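Local coordinates for protein alpha-fucosidase (Bifidobacterium bifidum, PDB 2EAB) that probably removes alpha-1,2-linked L-fucose from glycans by hydrolysis, this chain being the calcium-binding family 95 catalytic part of a larger membrane protein, at residues R71-W80 with Q392-V403; T275-D283 with R303-A312. All coordinates share one frame; numbering follows the deposited sequence.

Contact 1. Residues R71-W80 with Q392-V403; sequences RVTFNEETLW and QLPSNLQGIWSV. With CA (calcium ion), chain C.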
loop_
_atom_site.group_PDB
_atom_site.type_symbol
_atom_site.label_atom_id
_atom_site.label_comp_id
_atom_site.label_asym_id
_atom_site.label_seq_id
_atom_site.Cartn_x
_atom_site.Cartn_y
_atom_site.Cartn_z
ATOM N N ARG A 71 -14.762 -17.660 -16.514
ATOM C CA ARG A 71 -14.532 -17.619 -15.081
ATOM C C ARG A 71 -14.120 -16.214 -14.664
ATOM O O ARG A 71 -13.239 -15.605 -15.282
ATOM C CB ARG A 71 -13.436 -18.619 -14.710
ATOM C CG ARG A 71 -13.154 -18.736 -13.225
ATOM C CD ARG A 71 -12.058 -19.746 -12.980
ATOM N NE ARG A 71 -11.686 -19.792 -11.567
ATOM C CZ ARG A 71 -10.753 -20.587 -11.049
ATOM N NH1 ARG A 71 -10.064 -21.425 -11.818
ATOM N NH2 ARG A 71 -10.503 -20.542 -9.747
ATOM N N VAL A 72 -14.781 -15.711 -13.625
ATOM C CA VAL A 72 -14.358 -14.496 -12.936
ATOM C C VAL A 72 -14.175 -14.852 -11.467
ATOM O O VAL A 72 -15.143 -15.111 -10.754
ATOM C CB VAL A 72 -15.384 -13.350 -13.087
ATOM C CG1 VAL A 72 -14.898 -12.093 -12.367
ATOM C CG2 VAL A 72 -15.659 -13.063 -14.559
ATOM N N THR A 73 -12.925 -14.894 -11.028
ATOM C CA THR A 73 -12.622 -15.179 -9.632
ATOM C C THR A 73 -13.109 -13.998 -8.790
ATOM O O THR A 73 -12.905 -12.840 -9.167
ATOM C CB THR A 73 -11.125 -15.481 -9.470
ATOM O OG1 THR A 73 -10.806 -16.655 -10.233
ATOM C CG2 THR A 73 -10.752 -15.710 -8.014
ATOM N N PHE A 74 -13.772 -14.294 -7.676
ATOM C CA PHE A 74 -14.546 -13.292 -6.948
ATOM C C PHE A 74 -14.061 -13.088 -5.520
ATOM O O PHE A 74 -13.738 -14.058 -4.822
ATOM C CB PHE A 74 -16.030 -13.683 -6.951
ATOM C CG PHE A 74 -16.936 -12.623 -6.395
ATOM C CD1 PHE A 74 -17.385 -11.581 -7.199
ATOM C CD2 PHE A 74 -17.323 -12.653 -5.060
ATOM C CE1 PHE A 74 -18.218 -10.593 -6.683
ATOM C CE2 PHE A 74 -18.151 -11.664 -4.537
ATOM C CZ PHE A 74 -18.597 -10.630 -5.354
ATOM N N ASN A 75 -14.037 -11.820 -5.101
ATOM C CA ASN A 75 -13.633 -11.423 -3.757
ATOM C C ASN A 75 -14.561 -10.376 -3.169
ATOM O O ASN A 75 -15.116 -9.535 -3.889
ATOM C CB ASN A 75 -12.236 -10.796 -3.779
ATOM C CG ASN A 75 -11.128 -11.818 -3.881
ATOM O OD1 ASN A 75 -10.768 -12.469 -2.893
ATOM N ND2 ASN A 75 -10.562 -11.944 -5.060
ATOM N N GLU A 76 -14.691 -10.408 -1.848
ATOM C CA GLU A 76 -15.199 -9.267 -1.089
ATOM C C GLU A 76 -14.235 -9.017 0.076
ATOM O O GLU A 76 -13.821 -9.958 0.770
ATOM C CB GLU A 76 -16.631 -9.501 -0.601
ATOM C CG GLU A 76 -17.418 -8.214 -0.306
ATOM C CD GLU A 76 -17.272 -7.692 1.116
ATOM O OE1 GLU A 76 -17.780 -6.572 1.383
ATOM O OE2 GLU A 76 -16.671 -8.395 1.960
ATOM N N GLU A 77 -13.910 -7.745 0.293
ATOM C CA GLU A 77 -12.809 -7.328 1.173
ATOM C C GLU A 77 -12.925 -7.780 2.628
ATOM O O GLU A 77 -11.914 -7.850 3.324
ATOM C CB GLU A 77 -12.653 -5.803 1.138
ATOM C CG GLU A 77 -13.907 -5.083 1.625
ATOM C CD GLU A 77 -13.726 -3.619 1.963
ATOM O OE1 GLU A 77 -14.774 -2.966 2.161
ATOM O OE2 GLU A 77 -12.578 -3.126 2.049
ATOM N N THR A 78 -14.143 -8.047 3.094
ATOM C CA THR A 78 -14.340 -8.381 4.504
ATOM C C THR A 78 -14.469 -9.873 4.796
ATOM O O THR A 78 -14.750 -10.245 5.937
ATOM C CB THR A 78 -15.554 -7.640 5.134
ATOM O OG1 THR A 78 -16.781 -8.135 4.579
ATOM C CG2 THR A 78 -15.462 -6.134 4.911
ATOM N N LEU A 79 -14.253 -10.726 3.792
ATOM C CA LEU A 79 -14.380 -12.169 4.006
ATOM C C LEU A 79 -13.113 -12.690 4.671
ATOM O O LEU A 79 -12.187 -13.181 4.022
ATOM C CB LEU A 79 -14.705 -12.918 2.709
ATOM C CG LEU A 79 -15.262 -14.328 2.951
ATOM C CD1 LEU A 79 -16.692 -14.277 3.495
ATOM C CD2 LEU A 79 -15.213 -15.153 1.689
ATOM N N TRP A 80 -13.108 -12.557 5.994
ATOM C CA TRP A 80 -11.961 -12.815 6.845
ATOM C C TRP A 80 -12.336 -13.815 7.934
ATOM O O TRP A 80 -13.304 -13.601 8.665
ATOM C CB TRP A 80 -11.551 -11.499 7.519
ATOM C CG TRP A 80 -10.437 -10.747 6.862
ATOM C CD1 TRP A 80 -10.518 -9.799 5.877
ATOM C CD2 TRP A 80 -9.058 -10.864 7.195
ATOM N NE1 TRP A 80 -9.252 -9.330 5.576
ATOM C CE2 TRP A 80 -8.341 -9.971 6.374
ATOM C CE3 TRP A 80 -8.358 -11.641 8.127
ATOM C CZ2 TRP A 80 -6.949 -9.846 6.446
ATOM C CZ3 TRP A 80 -6.985 -11.519 8.201
ATOM C CH2 TRP A 80 -6.294 -10.630 7.362
ATOM N N GLN A 392 -14.269 -0.684 3.619
ATOM C CA GLN A 392 -14.216 -0.978 5.042
ATOM C C GLN A 392 -12.804 -1.272 5.530
ATOM O O GLN A 392 -12.512 -1.068 6.703
ATOM C CB GLN A 392 -15.154 -2.128 5.392
ATOM C CG GLN A 392 -16.611 -1.810 5.122
ATOM C CD GLN A 392 -17.538 -2.754 5.834
ATOM O OE1 GLN A 392 -17.713 -2.664 7.044
ATOM N NE2 GLN A 392 -18.135 -3.672 5.087
ATOM N N LEU A 393 -11.944 -1.749 4.632
ATOM C CA LEU A 393 -10.576 -2.124 4.970
ATOM C C LEU A 393 -9.610 -1.571 3.930
ATOM O O LEU A 393 -9.983 -1.399 2.770
ATOM C CB LEU A 393 -10.447 -3.651 5.063
ATOM C CG LEU A 393 -11.174 -4.282 6.258
ATOM C CD1 LEU A 393 -11.285 -5.789 6.110
ATOM C CD2 LEU A 393 -10.521 -3.912 7.583
ATOM N N PRO A 394 -8.357 -1.302 4.338
ATOM C CA PRO A 394 -7.376 -0.856 3.361
ATOM C C PRO A 394 -6.998 -2.027 2.466
ATOM O O PRO A 394 -7.414 -3.176 2.716
ATOM C CB PRO A 394 -6.190 -0.422 4.229
ATOM C CG PRO A 394 -6.334 -1.176 5.491
ATOM C CD PRO A 394 -7.791 -1.424 5.693
ATOM N N SER A 395 -6.215 -1.750 1.431
ATOM C CA SER A 395 -5.655 -2.817 0.622
ATOM C C SER A 395 -4.811 -3.752 1.494
ATOM O O SER A 395 -4.066 -3.300 2.365
ATOM C CB SER A 395 -4.806 -2.225 -0.497
ATOM O OG SER A 395 -3.906 -1.272 0.032
ATOM N N ASN A 396 -4.954 -5.057 1.272
ATOM C CA ASN A 396 -4.146 -6.054 1.976
ATOM C C ASN A 396 -2.943 -6.468 1.108
ATOM O O ASN A 396 -2.614 -5.776 0.137
ATOM C CB ASN A 396 -5.009 -7.245 2.466
ATOM C CG ASN A 396 -5.686 -8.009 1.337
ATOM O OD1 ASN A 396 -5.066 -8.331 0.326
ATOM N ND2 ASN A 396 -6.961 -8.349 1.538
ATOM N N LEU A 397 -2.265 -7.558 1.456
ATOM C CA LEU A 397 -1.085 -7.983 0.694
ATOM C C LEU A 397 -1.385 -8.243 -0.782
ATOM O O LEU A 397 -0.462 -8.270 -1.601
ATOM C CB LEU A 397 -0.459 -9.248 1.292
ATOM C CG LEU A 397 0.392 -9.122 2.552
ATOM C CD1 LEU A 397 0.833 -10.501 2.992
ATOM C CD2 LEU A 397 1.605 -8.230 2.311
ATOM N N GLN A 398 -2.663 -8.436 -1.107
ATOM C CA GLN A 398 -3.102 -8.720 -2.469
ATOM C C GLN A 398 -4.143 -7.718 -2.964
ATOM O O GLN A 398 -4.826 -7.962 -3.959
ATOM C CB GLN A 398 -3.608 -10.167 -2.577
ATOM C CG GLN A 398 -2.490 -11.166 -2.308
ATOM C CD GLN A 398 -2.898 -12.624 -2.424
ATOM O OE1 GLN A 398 -3.853 -12.974 -3.123
ATOM N NE2 GLN A 398 -2.144 -13.491 -1.766
ATOM N N GLY A 399 -4.220 -6.570 -2.289
ATOM C CA GLY A 399 -5.216 -5.555 -2.606
ATOM C C GLY A 399 -6.549 -6.028 -2.068
ATOM O O GLY A 399 -6.835 -5.880 -0.877
ATOM N N ILE A 400 -7.358 -6.586 -2.968
ATOM C CA ILE A 400 -8.554 -7.343 -2.606
ATOM C C ILE A 400 -8.663 -8.662 -3.384
ATOM O O ILE A 400 -9.658 -9.376 -3.234
ATOM C CB ILE A 400 -9.884 -6.540 -2.825
ATOM C CG1 ILE A 400 -10.041 -6.081 -4.285
ATOM C CG2 ILE A 400 -10.017 -5.404 -1.824
ATOM C CD1 ILE A 400 -11.419 -5.539 -4.610
ATOM N N TRP A 401 -7.659 -8.989 -4.200
ATOM C CA TRP A 401 -7.783 -10.076 -5.181
ATOM C C TRP A 401 -7.040 -11.328 -4.744
ATOM O O TRP A 401 -5.844 -11.278 -4.495
ATOM C CB TRP A 401 -7.286 -9.612 -6.562
ATOM C CG TRP A 401 -8.051 -8.425 -7.065
ATOM C CD1 TRP A 401 -9.282 -8.446 -7.646
ATOM C CD2 TRP A 401 -7.658 -7.047 -7.002
ATOM N NE1 TRP A 401 -9.681 -7.168 -7.967
ATOM C CE2 TRP A 401 -8.707 -6.288 -7.572
ATOM C CE3 TRP A 401 -6.525 -6.378 -6.515
ATOM C CZ2 TRP A 401 -8.651 -4.895 -7.687
ATOM C CZ3 TRP A 401 -6.474 -4.994 -6.625
ATOM C CH2 TRP A 401 -7.534 -4.267 -7.201
ATOM N N SER A 402 -7.746 -12.454 -4.669
ATOM C CA SER A 402 -7.127 -13.724 -4.290
ATOM C C SER A 402 -7.923 -14.887 -4.851
ATOM O O SER A 402 -9.115 -14.758 -5.106
ATOM C CB SER A 402 -7.039 -13.859 -2.776
ATOM O OG SER A 402 -8.333 -14.033 -2.236
ATOM N N VAL A 403 -7.242 -16.016 -5.014
ATOM C CA VAL A 403 -7.870 -17.257 -5.461
ATOM C C VAL A 403 -7.804 -18.349 -4.389
ATOM O O VAL A 403 -8.585 -19.298 -4.418
ATOM C CB VAL A 403 -7.240 -17.763 -6.792
ATOM C CG1 VAL A 403 -5.853 -18.346 -6.568
ATOM C CG2 VAL A 403 -8.152 -18.773 -7.483
HETATM CA CA CA C . -10.418 -2.786 0.508
HETATM O O HOH W 1 -17.264 -3.932 2.302
HETATM O O HOH W 2 -9.175 -7.253 3.222
#
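Glu77 and Asn75 reach the 392-403 loop through different first torsions. In Glu77, CG sits between the backbone N and the carbonyl carbon (chi1 61°), and the extended chain beyond it carries the carboxylate to Gln392 and Leu393. In Asn75, CG is anti to the carbonyl carbon (chi1 -78°), which lays the amide against Ser402. The Glu77 carboxylate takes two successive backbone N-H groups. Gln392 N meets OE1 of Glu77 on the syn side at 2.8 Å. Leu393 N reaches OE2 of Glu77 at 3.0 Å, from above the carboxylate plane. The same OE2 binds the calcium ion at 2.7 Å, and Leu393 O binds it at an equal distance. Ser386 O is a further ligand. A water links Glu77 OE1 to Glu76 OE1 and Gln392 NE2. Ile400 CG2 lies 4.0 Å from Glu77 CB, on the calcium side. The Asn75 amide bonds Ser402 twice. Ser402 OG donates to OD1 of Asn75 at 3.0 Å, on a lone pair in the carbonyl plane. ND2 of Asn75 donates to Ser402 O at 3.2 Å. Together the two bonds set which way round the Asn75 amide lies. With an alanine here, the Ser402 hydroxyl and carbonyl would probably lose these mates, and the loop is likely to be freer to shift. Further along, Leu393 CD1 packs against Trp80 CD1 at 4.1 Å. A second water joins Glu77 O, Trp80 NE1 and Asn396 ND2. The contact ties the family 65-like N-terminal region to the family 95 catalytic region around a calcium site. Strand 69-76 lies between strands 59-63 and 140-145 of its antiparallel sheet, Val403 touches helix 42-50, and Leu393 leans on strand 419-420.

Contact 2. Residues T275-D283 with R303-A312; sequences TLYIAAATD and RVAKVVQDAA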
loop_
_atom_site.group_PDB
_atom_site.type_symbol
_atom_site.label_atom_id
_atom_site.label_comp_id
_atom_site.label_asym_id
_atom_site.label_seq_id
_atom_site.Cartn_x
_atom_site.Cartn_y
_atom_site.Cartn_z
ATOM N N THR A 275 -27.574 -8.380 -19.025
ATOM C CA THR A 275 -26.777 -7.725 -17.992
ATOM C C THR A 275 -26.938 -8.488 -16.688
ATOM O O THR A 275 -28.059 -8.763 -16.251
ATOM C CB THR A 275 -27.183 -6.251 -17.787
ATOM O OG1 THR A 275 -27.192 -5.576 -19.050
ATOM C CG2 THR A 275 -26.204 -5.536 -16.843
ATOM N N LEU A 276 -25.807 -8.847 -16.088
ATOM C CA LEU A 276 -25.779 -9.453 -14.767
ATOM C C LEU A 276 -25.398 -8.393 -13.750
ATOM O O LEU A 276 -24.437 -7.650 -13.954
ATOM C CB LEU A 276 -24.764 -10.594 -14.717
ATOM C CG LEU A 276 -25.192 -12.007 -15.127
ATOM C CD1 LEU A 276 -25.871 -12.072 -16.493
ATOM C CD2 LEU A 276 -23.993 -12.940 -15.078
ATOM N N TYR A 277 -26.170 -8.315 -12.673
ATOM C CA TYR A 277 -25.837 -7.472 -11.536
ATOM C C TYR A 277 -25.462 -8.372 -10.372
ATOM O O TYR A 277 -26.245 -9.235 -9.959
ATOM C CB TYR A 277 -27.006 -6.559 -11.174
ATOM C CG TYR A 277 -27.337 -5.567 -12.263
ATOM C CD1 TYR A 277 -26.604 -4.385 -12.404
ATOM C CD2 TYR A 277 -28.368 -5.818 -13.168
ATOM C CE1 TYR A 277 -26.897 -3.472 -13.412
ATOM C CE2 TYR A 277 -28.667 -4.910 -14.180
ATOM C CZ TYR A 277 -27.930 -3.740 -14.290
ATOM O OH TYR A 277 -28.220 -2.842 -15.290
ATOM N N ILE A 278 -24.251 -8.172 -9.864
ATOM C CA ILE A 278 -23.676 -9.040 -8.844
ATOM C C ILE A 278 -23.326 -8.207 -7.619
ATOM O O ILE A 278 -22.616 -7.200 -7.722
ATOM C CB ILE A 278 -22.408 -9.759 -9.368
ATOM C CG1 ILE A 278 -22.731 -10.576 -10.628
ATOM C CG2 ILE A 278 -21.810 -10.649 -8.283
ATOM C CD1 ILE A 278 -21.736 -10.387 -11.758
ATOM N N ALA A 279 -23.832 -8.621 -6.463
ATOM C CA ALA A 279 -23.495 -7.958 -5.208
ATOM C C ALA A 279 -23.148 -8.991 -4.151
ATOM O O ALA A 279 -23.557 -10.151 -4.243
ATOM C CB ALA A 279 -24.637 -7.077 -4.739
ATOM N N ALA A 280 -22.389 -8.567 -3.143
ATOM C CA ALA A 280 -22.017 -9.441 -2.043
ATOM C C ALA A 280 -21.747 -8.617 -0.802
ATOM O O ALA A 280 -21.365 -7.444 -0.892
ATOM C CB ALA A 280 -20.798 -10.267 -2.404
ATOM N N ALA A 281 -21.945 -9.234 0.357
ATOM C CA ALA A 281 -21.671 -8.594 1.635
ATOM C C ALA A 281 -21.530 -9.625 2.730
ATOM O O ALA A 281 -21.989 -10.769 2.603
ATOM C CB ALA A 281 -22.779 -7.627 2.002
ATOM N N THR A 282 -20.892 -9.192 3.813
ATOM C CA THR A 282 -20.872 -9.926 5.063
ATOM C C THR A 282 -21.437 -9.020 6.151
ATOM O O THR A 282 -21.714 -7.836 5.903
ATOM C CB THR A 282 -19.444 -10.340 5.487
ATOM O OG1 THR A 282 -18.745 -9.195 5.991
ATOM C CG2 THR A 282 -18.663 -10.961 4.335
ATOM N N ASP A 283 -21.581 -9.573 7.352
ATOM C CA ASP A 283 -21.921 -8.781 8.530
ATOM C C ASP A 283 -20.687 -8.302 9.310
ATOM O O ASP A 283 -20.794 -7.957 10.484
ATOM C CB ASP A 283 -22.907 -9.536 9.443
ATOM C CG ASP A 283 -22.292 -10.758 10.108
ATOM O OD1 ASP A 283 -21.330 -11.332 9.562
ATOM O OD2 ASP A 283 -22.798 -11.155 11.182
ATOM N N ARG A 303 -30.434 -6.618 2.316
ATOM C CA ARG A 303 -29.499 -5.564 1.938
ATOM C C ARG A 303 -28.852 -5.832 0.577
ATOM O O ARG A 303 -28.829 -4.954 -0.289
ATOM C CB ARG A 303 -28.442 -5.400 3.033
ATOM C CG ARG A 303 -27.361 -4.388 2.716
ATOM C CD ARG A 303 -26.678 -3.879 3.969
ATOM N NE ARG A 303 -25.984 -4.895 4.771
ATOM C CZ ARG A 303 -24.737 -5.317 4.559
ATOM N NH1 ARG A 303 -24.031 -4.870 3.525
ATOM N NH2 ARG A 303 -24.198 -6.203 5.389
ATOM N N VAL A 304 -28.337 -7.044 0.391
ATOM C CA VAL A 304 -27.700 -7.421 -0.867
ATOM C C VAL A 304 -28.716 -7.432 -2.013
ATOM O O VAL A 304 -28.416 -6.981 -3.117
ATOM C CB VAL A 304 -26.970 -8.778 -0.747
ATOM C CG1 VAL A 304 -26.424 -9.226 -2.096
ATOM C CG2 VAL A 304 -25.830 -8.674 0.272
ATOM N N ALA A 305 -29.925 -7.919 -1.735
ATOM C CA ALA A 305 -30.999 -7.933 -2.734
ATOM C C ALA A 305 -31.321 -6.533 -3.247
ATOM O O ALA A 305 -31.544 -6.336 -4.445
ATOM C CB ALA A 305 -32.250 -8.596 -2.170
ATOM N N LYS A 306 -31.331 -5.563 -2.340
ATOM C CA LYS A 306 -31.640 -4.184 -2.700
ATOM C C LYS A 306 -30.539 -3.569 -3.564
ATOM O O LYS A 306 -30.822 -2.737 -4.427
ATOM C CB LYS A 306 -31.882 -3.342 -1.446
ATOM C CG LYS A 306 -32.487 -1.974 -1.714
ATOM C CD LYS A 306 -32.712 -1.209 -0.421
ATOM C CE LYS A 306 -33.400 0.123 -0.667
ATOM N NZ LYS A 306 -32.531 1.072 -1.411
ATOM N N VAL A 307 -29.288 -3.976 -3.340
ATOM C CA VAL A 307 -28.178 -3.494 -4.164
ATOM C C VAL A 307 -28.402 -3.864 -5.629
ATOM O O VAL A 307 -28.337 -3.000 -6.505
ATOM C CB VAL A 307 -26.800 -4.026 -3.693
ATOM C CG1 VAL A 307 -25.706 -3.601 -4.664
ATOM C CG2 VAL A 307 -26.482 -3.526 -2.293
ATOM N N VAL A 308 -28.682 -5.141 -5.893
ATOM C CA VAL A 308 -28.870 -5.588 -7.275
ATOM C C VAL A 308 -30.160 -5.041 -7.893
ATOM O O VAL A 308 -30.184 -4.704 -9.079
ATOM C CB VAL A 308 -28.747 -7.134 -7.458
ATOM C CG1 VAL A 308 -27.325 -7.596 -7.175
ATOM C CG2 VAL A 308 -29.741 -7.897 -6.588
ATOM N N GLN A 309 -31.214 -4.931 -7.087
ATOM C CA GLN A 309 -32.481 -4.377 -7.569
ATOM C C GLN A 309 -32.357 -2.892 -7.909
ATOM O O GLN A 309 -32.814 -2.462 -8.972
ATOM C CB GLN A 309 -33.625 -4.609 -6.574
ATOM C CG GLN A 309 -35.013 -4.270 -7.139
ATOM C CD GLN A 309 -35.398 -5.156 -8.311
ATOM O OE1 GLN A 309 -35.421 -6.377 -8.192
ATOM N NE2 GLN A 309 -35.705 -4.540 -9.449
ATOM N N ASP A 310 -31.729 -2.119 -7.023
ATOM C CA ASP A 310 -31.507 -0.695 -7.273
ATOM C C ASP A 310 -30.701 -0.463 -8.548
ATOM O O ASP A 310 -31.001 0.451 -9.321
ATOM C CB ASP A 310 -30.802 -0.023 -6.090
ATOM C CG ASP A 310 -31.730 0.236 -4.907
ATOM O OD1 ASP A 310 -32.970 0.155 -5.058
ATOM O OD2 ASP A 310 -31.212 0.533 -3.808
ATOM N N ALA A 311 -29.681 -1.295 -8.761
ATOM C CA ALA A 311 -28.840 -1.202 -9.949
ATOM C C ALA A 311 -29.632 -1.520 -11.219
ATOM O O ALA A 311 -29.570 -0.773 -12.201
ATOM C CB ALA A 311 -27.636 -2.121 -9.818
ATOM N N ALA A 312 -30.384 -2.620 -11.187
ATOM C CA ALA A 312 -31.216 -3.022 -12.319
ATOM C C ALA A 312 -32.244 -1.948 -12.661
ATOM O O ALA A 312 -32.505 -1.684 -13.837
ATOM C CB ALA A 312 -31.899 -4.339 -12.027
#
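Tyr277 lays one ring face over the backbone where Ala311 joins Ala312. Ala312 CA makes a CH-pi contact 4.0 Å from the ring centroid of Tyr277, 26° off the ring normal. Ala312 N lies over the middle of the same face. Ala311 CB reaches CD1 of Tyr277 at 3.6 Å. The ring is placed there by CG standing anti to the carbonyl carbon (chi1 -64°). Next along the strand, Ala279 CB fits among three valines. Ala279 CB meets CG1 of Val307 at 3.6 Å, with CG1 of Val308 and of Val304 slightly farther off. The small alanines are consistent with the close approach of the two segment axes, 7.7 Å at the nearest. Ala281 CB packs on Val304 CG2 and near the Arg303 guanidinium, with NH1 of Arg303 at 3.4 Å. A bend at chi3 turns the Arg303 guanidinium toward the end of the strand, where NH2 donates to Thr282 O at 3.0 Å. The oxygen lies in the guanidinium plane, but the donor stands above the carbonyl plane. NE of Arg303 pairs with Glu295. The helix runs nearly antiparallel to the strand, at 154°, and covers part of one face of the sheet. This is a helix packed on the outer face of a sheet of the N-terminal beta-sandwich. Strand 273-282 lies between strands 190-197 and 241-250. Helix 297-314 also touches both, through Ala311 on Val190 and Val304 on Asn243 and Gln245.

How the contacts relate
Contacts 1 and 2 have centres about 18 Å apart and meet directly. The hydroxyls of Thr78 and Thr282 probably share a hydrogen bond, OG1 to OG1 at 2.6 Å. Nearby, CE2 of Phe74 packs on CB of Ala280 at 3.7 Å, and Leu79 CD1 touches Thr282 CG2 at 3.9 Å. Strand 69-76 thus packs on the side of strand 273-282 away from the helix, so two sheets face each other with helix 297-314 outside. The calcium ion belongs to contact 1. The side chain of Thr282 is about 12 Å from the bound calcium ion. Contact 2 is nested in sequence within the loop that contact 1 closes.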